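PDB 2A03: Fe-superoxide dismutase homolog from Plasmodium berghei, which probably destroys toxic superoxide radicals, converting them into hydrogen peroxide and molecular oxygen at a single metal ion bound in each subunit. Local coordinates for residues A76-I79 with W80-S83. Numbering follows the deposited sequence.
Sequences AAQI and WNHS. With MN (manganese (II) ion), chain C.
H82 grips the carbonyl of Q78 twice, one helical turn back. Its backbone N and its ring ND1 both donate to Q78 O, arriving from opposite faces of the carbonyl plane; the ND1 bond is 2.6 Å long, and the oxygen lies in the ring plane. With CG beside the backbone N (chi1 -76°), the ring can take this bond while H82 NE2, on the far side of CE1, binds manganese at 2.1 Å. Histidine suits the place because its two nitrogens can serve carbonyl and metal at once; the bond would fix the rotation of the ring and probably make NE2 a stronger electron donor.

The second side-chain bond joins two amides. N81 ND2 meets Q78 OE1 at 3.1 Å in the carbonyl plane, although the amide planes stand 75° apart. N81 also bonds A150 and N152, so both its polar atoms are satisfied. This probably helps to orient Q78, whose NE2 donates to the metal-bound water at 3.1 Å, with Y43 OH as another partner; an amide can accept and donate at once.

Backbone bonds from W80, N81 and S83 to A76, A77 and I79 complete the turn. I79 packs its aliphatic branches on helix 29-51, while W80 stacks on F84.

H35, D166 and H170 complete the protein ligands of the iron/manganese superoxide dismutase active site, where a glutamine hydrogen-bonds the metal's solvent ligand.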
ATOM      1  N   ALA A  76       9.189   5.115 -12.705  1.00 29.87           N
ATOM      2  CA  ALA A  76      10.512   5.735 -12.712  1.00 29.90           C
ATOM      3  C   ALA A  76      10.927   6.139 -11.308  1.00 29.74           C
ATOM      4  O   ALA A  76      12.072   5.897 -10.884  1.00 30.49           O
ATOM      5  CB  ALA A  76      10.520   6.944 -13.621  1.00 29.46           C
ATOM      6  N   ALA A  77       9.995   6.777 -10.605  1.00 29.55           N
ATOM      7  CA  ALA A  77      10.206   7.220  -9.244  1.00 29.77           C
ATOM      8  C   ALA A  77      10.485   6.041  -8.328  1.00 29.84           C
ATOM      9  O   ALA A  77      11.360   6.123  -7.482  1.00 28.58           O
ATOM     10  CB  ALA A  77       9.020   7.973  -8.760  1.00 29.92           C
ATOM     11  N   GLN A  78       9.753   4.944  -8.506  1.00 30.08           N
ATOM     12  CA  GLN A  78       9.967   3.762  -7.670  1.00 30.58           C
ATOM     13  C   GLN A  78      11.332   3.149  -7.929  1.00 30.84           C
ATOM     14  O   GLN A  78      11.947   2.605  -7.010  1.00 32.43           O
ATOM     15  CB  GLN A  78       8.841   2.714  -7.848  1.00 30.51           C
ATOM     16  CG  GLN A  78       7.514   3.112  -7.152  1.00 31.17           C
ATOM     17  CD  GLN A  78       7.610   3.090  -5.618  1.00 31.02           C
ATOM     18  OE1 GLN A  78       8.089   4.039  -4.999  1.00 31.73           O
ATOM     19  NE2 GLN A  78       7.146   1.997  -5.006  1.00 31.64           N
ATOM     20  N   ILE A  79      11.816   3.235  -9.162  1.00 30.45           N
ATOM     21  CA  ILE A  79      13.166   2.761  -9.456  1.00 30.91           C
ATOM     22  C   ILE A  79      14.167   3.569  -8.616  1.00 30.89           C
ATOM     23  O   ILE A  79      15.037   3.003  -7.942  1.00 30.89           O
ATOM     24  CB  ILE A  79      13.528   2.903 -10.955  1.00 30.42           C
ATOM     25  CG1 ILE A  79      12.595   2.071 -11.838  1.00 31.73           C
ATOM     26  CG2 ILE A  79      14.975   2.494 -11.191  1.00 30.17           C
ATOM     27  CD1 ILE A  79      12.768   2.323 -13.340  1.00 32.67           C
ATOM     28  N   TRP A  80      14.027   4.890  -8.665  1.00 30.42           N
ATOM     29  CA  TRP A  80      14.924   5.795  -7.958  1.00 30.94           C
ATOM     30  C   TRP A  80      14.806   5.607  -6.450  1.00 30.05           C
ATOM     31  O   TRP A  80      15.807   5.533  -5.750  1.00 28.79           O
ATOM     32  CB  TRP A  80      14.631   7.265  -8.329  1.00 31.31           C
ATOM     33  CG  TRP A  80      15.691   8.187  -7.834  1.00 32.23           C
ATOM     34  CD1 TRP A  80      16.805   8.592  -8.517  1.00 33.23           C
ATOM     35  CD2 TRP A  80      15.780   8.791  -6.527  1.00 30.37           C
ATOM     36  NE1 TRP A  80      17.567   9.404  -7.725  1.00 33.44           N
ATOM     37  CE2 TRP A  80      16.968   9.533  -6.497  1.00 32.27           C
ATOM     38  CE3 TRP A  80      14.978   8.755  -5.388  1.00 31.36           C
ATOM     39  CZ2 TRP A  80      17.371  10.254  -5.378  1.00 32.67           C
ATOM     40  CZ3 TRP A  80      15.370   9.456  -4.280  1.00 33.07           C
ATOM     41  CH2 TRP A  80      16.567  10.197  -4.277  1.00 33.85           C
ATOM     42  N   ASN A  81      13.567   5.564  -5.962  1.00 30.46           N
ATOM     43  CA  ASN A  81      13.302   5.388  -4.537  1.00 30.26           C
ATOM     44  C   ASN A  81      13.944   4.093  -3.991  1.00 29.67           C
ATOM     45  O   ASN A  81      14.578   4.109  -2.939  1.00 29.34           O
ATOM     46  CB  ASN A  81      11.798   5.375  -4.250  1.00 29.88           C
ATOM     47  CG  ASN A  81      11.100   6.690  -4.593  1.00 30.66           C
ATOM     48  OD1 ASN A  81      11.727   7.748  -4.700  1.00 26.93           O
ATOM     49  ND2 ASN A  81       9.769   6.614  -4.773  1.00 30.06           N
ATOM     50  N   HIS A  82      13.776   2.980  -4.701  1.00 29.03           N
ATOM     51  CA  HIS A  82      14.323   1.703  -4.237  1.00 29.41           C
ATOM     52  C   HIS A  82      15.830   1.672  -4.255  1.00 29.52           C
ATOM     53  O   HIS A  82      16.438   1.201  -3.308  1.00 30.03           O
ATOM     54  CB  HIS A  82      13.763   0.534  -5.024  1.00 28.76           C
ATOM     55  CG  HIS A  82      12.372   0.199  -4.622  1.00 27.50           C
ATOM     56  ND1 HIS A  82      11.277   0.854  -5.145  1.00 23.81           N
ATOM     57  CD2 HIS A  82      11.897  -0.670  -3.700  1.00 23.53           C
ATOM     58  CE1 HIS A  82      10.183   0.388  -4.568  1.00 26.89           C
ATOM     59  NE2 HIS A  82      10.534  -0.530  -3.680  1.00 25.89           N
ATOM     60  N   SER A  83      16.431   2.206  -5.306  1.00 29.56           N
ATOM     61  CA  SER A  83      17.883   2.354  -5.328  1.00 31.08           C
ATOM     62  C   SER A  83      18.377   3.187  -4.142  1.00 30.66           C
ATOM     63  O   SER A  83      19.417   2.883  -3.568  1.00 30.60           O
ATOM     64  CB  SER A  83      18.354   2.954  -6.663  1.00 31.64           C
ATOM     65  OG  SER A  83      18.087   2.033  -7.710  1.00 32.81           O
TER
HETATM   66 MN    MN C 200       9.476  -1.248  -2.044  1.00 25.32          MN
HETATM   67  O   HOH W   1       8.041   0.518  -2.448  1.00 28.56           O